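PDB 4AAZ: flower-specific defensin from Nicotiana alata, which acts as a plant defence peptide with antifungal activity and retards the growth of lepidopteran insect pests. Local coordinates for residues Lys22-Glu27 with Arg39-Thr44. Sequence-based numbering, arbitrary orientation.
Sequences KACISE and RRCLCT. With PO4 (phosphate ion), chain F; EDO (1,2-ethanediol), chain D.
Cys24 on the helix and Cys43 on the strand are joined by a disulfide, the covalent core of a cysteine-stabilised alpha-beta motif, the framework of plant defensins. Their CB atoms point at each other's segment, and the two CA atoms stand 5.3 Å apart. Both sulfurs lie beside their own backbone N and opposite the carbonyl carbon, and the bridge closes with a left-handed twist, chi3 -78°. This covalent bond ties the helix to the strand where neither backbone nor side-chain hydrogen bonds join the two segments; of the 177 Å² they bury in all, most lies on these two cysteines.

A third sulfur joins the group. SG of Cys41 sits 3.6 Å from SG of Cys24, a nonbonded contact between two separate bridges, because Cys41 pairs with Cys20 one turn earlier on the same helix. Two cysteines with one residue between them on the strand thus meet two with three residues between them on the helix, the sequence signature of this motif.

Leu42, between Cys41 and Cys43, turns to the other side of the strand. Leu42 CD2 rests 4.0 Å above the centre of the Arg40 guanidinium, covering one face, while a phosphate, probably from the crystallisation liquor, lies at the edge of that plane. Arg40 NE reaches phosphate O1 at 2.8 Å in a nearly straight bond (167°), and Arg40 NH2 donates to phosphate O3 at 3.0 Å; a bend at chi3 swings the group to meet them. NH1 is salt-bridged to Glu6.

In the fold, helix 17-26 packs on one face of a three-stranded antiparallel sheet; the axes of its segment 22-26 and of strand segment 41-44 lie 8.3 Å apart at closest approach and 44° from parallel. Strand 41-46 is the central one, flanked by 2-6 and 31-34.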
loop_
_atom_site.group_PDB
_atom_site.type_symbol
_atom_site.label_atom_id
_atom_site.label_comp_id
_atom_site.label_asym_id
_atom_site.label_seq_id
_atom_site.Cartn_x
_atom_site.Cartn_y
_atom_site.Cartn_z
ATOM N N LYS A 22 0.638 6.360 -3.556
ATOM C CA LYS A 22 1.678 6.792 -4.481
ATOM C C LYS A 22 2.805 5.766 -4.523
ATOM O O LYS A 22 3.260 5.388 -5.597
ATOM C CB LYS A 22 2.190 8.178 -4.089
ATOM C CG LYS A 22 3.279 8.748 -5.013
ATOM C CD LYS A 22 3.745 10.102 -4.512
ATOM C CE LYS A 22 4.982 10.009 -3.688
ATOM N NZ LYS A 22 6.162 9.768 -4.576
ATOM N N ALA A 23 3.275 5.320 -3.366
ATOM C CA ALA A 23 4.328 4.310 -3.325
ATOM C C ALA A 23 3.915 3.052 -4.043
ATOM O O ALA A 23 4.659 2.490 -4.830
ATOM C CB ALA A 23 4.683 4.014 -1.861
ATOM N N CYS A 24 2.707 2.579 -3.770
ATOM C CA CYS A 24 2.223 1.356 -4.386
ATOM C C CYS A 24 2.128 1.459 -5.894
ATOM O O CYS A 24 2.492 0.530 -6.618
ATOM C CB CYS A 24 0.891 0.979 -3.761
ATOM S SG CYS A 24 1.066 0.410 -2.028
ATOM N N ILE A 25 1.622 2.592 -6.375
ATOM C CA ILE A 25 1.538 2.795 -7.825
ATOM C C ILE A 25 2.952 2.849 -8.420
ATOM O O ILE A 25 3.196 2.334 -9.512
ATOM C CB ILE A 25 0.651 4.026 -8.159
ATOM C CG1 ILE A 25 -0.778 3.684 -7.769
ATOM C CG2 ILE A 25 0.723 4.380 -9.627
ATOM C CD1 ILE A 25 -1.776 4.833 -7.899
ATOM N N SER A 26 3.902 3.455 -7.710
ATOM C CA SER A 26 5.309 3.494 -8.126
ATOM C C SER A 26 5.874 2.098 -8.285
ATOM O O SER A 26 6.789 1.881 -9.078
ATOM C CB SER A 26 6.186 4.242 -7.114
ATOM O OG SER A 26 5.940 5.632 -7.088
ATOM N N GLU A 27 5.329 1.147 -7.507
ATOM C CA GLU A 27 5.756 -0.245 -7.495
ATOM C C GLU A 27 4.924 -1.126 -8.428
ATOM O O GLU A 27 5.051 -2.330 -8.419
ATOM C CB GLU A 27 5.674 -0.798 -6.076
ATOM C CG GLU A 27 6.658 -0.178 -5.118
ATOM C CD GLU A 27 6.460 -0.613 -3.680
ATOM O OE1 GLU A 27 6.366 -1.828 -3.410
ATOM O OE2 GLU A 27 6.411 0.265 -2.779
ATOM N N ARG A 39 -0.632 -0.903 11.010
ATOM C CA ARG A 39 -0.507 0.393 10.309
ATOM C C ARG A 39 0.564 0.300 9.219
ATOM O O ARG A 39 1.494 1.094 9.138
ATOM C CB ARG A 39 -0.294 1.538 11.292
ATOM C CG ARG A 39 -1.405 1.524 12.335
ATOM C CD ARG A 39 -1.615 2.841 12.990
ATOM N NE ARG A 39 -0.565 3.095 13.954
ATOM C CZ ARG A 39 -0.531 4.165 14.741
ATOM N NH1 ARG A 39 -1.508 5.052 14.674
ATOM N NH2 ARG A 39 0.474 4.332 15.590
ATOM N N ARG A 40 0.384 -0.701 8.378
ATOM C CA ARG A 40 1.235 -0.944 7.233
ATOM C C ARG A 40 0.605 -0.379 5.955
ATOM O O ARG A 40 -0.621 -0.314 5.830
ATOM C CB ARG A 40 1.432 -2.449 7.077
ATOM C CG ARG A 40 2.015 -3.098 8.335
ATOM C CD ARG A 40 2.353 -4.550 8.132
ATOM N NE ARG A 40 1.155 -5.356 7.996
ATOM C CZ ARG A 40 1.074 -6.461 7.282
ATOM N NH1 ARG A 40 2.109 -6.889 6.564
ATOM N NH2 ARG A 40 -0.044 -7.163 7.298
ATOM N N CYS A 41 1.449 0.016 5.000
ATOM C CA CYS A 41 0.970 0.349 3.667
ATOM C C CYS A 41 0.848 -0.927 2.858
ATOM O O CYS A 41 1.877 -1.571 2.555
ATOM C CB CYS A 41 1.948 1.315 3.029
ATOM S SG CYS A 41 1.584 1.713 1.305
ATOM N N LEU A 42 -0.392 -1.314 2.563
ATOM C CA LEU A 42 -0.662 -2.519 1.801
ATOM C C LEU A 42 -1.062 -2.146 0.398
ATOM O O LEU A 42 -2.047 -1.423 0.182
ATOM C CB LEU A 42 -1.751 -3.358 2.467
ATOM C CG LEU A 42 -1.455 -3.783 3.906
ATOM C CD1 LEU A 42 -2.665 -4.579 4.477
ATOM C CD2 LEU A 42 -0.188 -4.601 3.976
ATOM N N CYS A 43 -0.290 -2.641 -0.560
ATOM C CA CYS A 43 -0.593 -2.445 -1.966
ATOM C C CYS A 43 -1.548 -3.519 -2.461
ATOM O O CYS A 43 -1.520 -4.669 -1.972
ATOM C CB CYS A 43 0.678 -2.502 -2.822
ATOM S SG CYS A 43 2.003 -1.388 -2.292
ATOM N N THR A 44 -2.369 -3.176 -3.443
ATOM C CA THR A 44 -3.263 -4.142 -4.051
ATOM C C THR A 44 -3.147 -4.109 -5.568
ATOM O O THR A 44 -2.890 -3.050 -6.163
ATOM C CB THR A 44 -4.729 -3.915 -3.649
ATOM O OG1 THR A 44 -5.090 -2.544 -3.848
ATOM C CG2 THR A 44 -4.938 -4.267 -2.209
HETATM P P PO4 F . -2.353 -5.630 9.834
HETATM O O1 PO4 F . -1.327 -4.793 9.147
HETATM O O2 PO4 F . -3.706 -5.528 9.166
HETATM O O3 PO4 F . -1.922 -7.058 9.627
HETATM O O4 PO4 F . -2.449 -5.240 11.243
HETATM C C1 EDO D . 1.641 -0.152 14.892
HETATM O O1 EDO D . 1.590 1.270 14.761
HETATM C C2 EDO D . 2.966 -0.612 14.314
HETATM O O2 EDO D . 4.005 0.147 14.962
#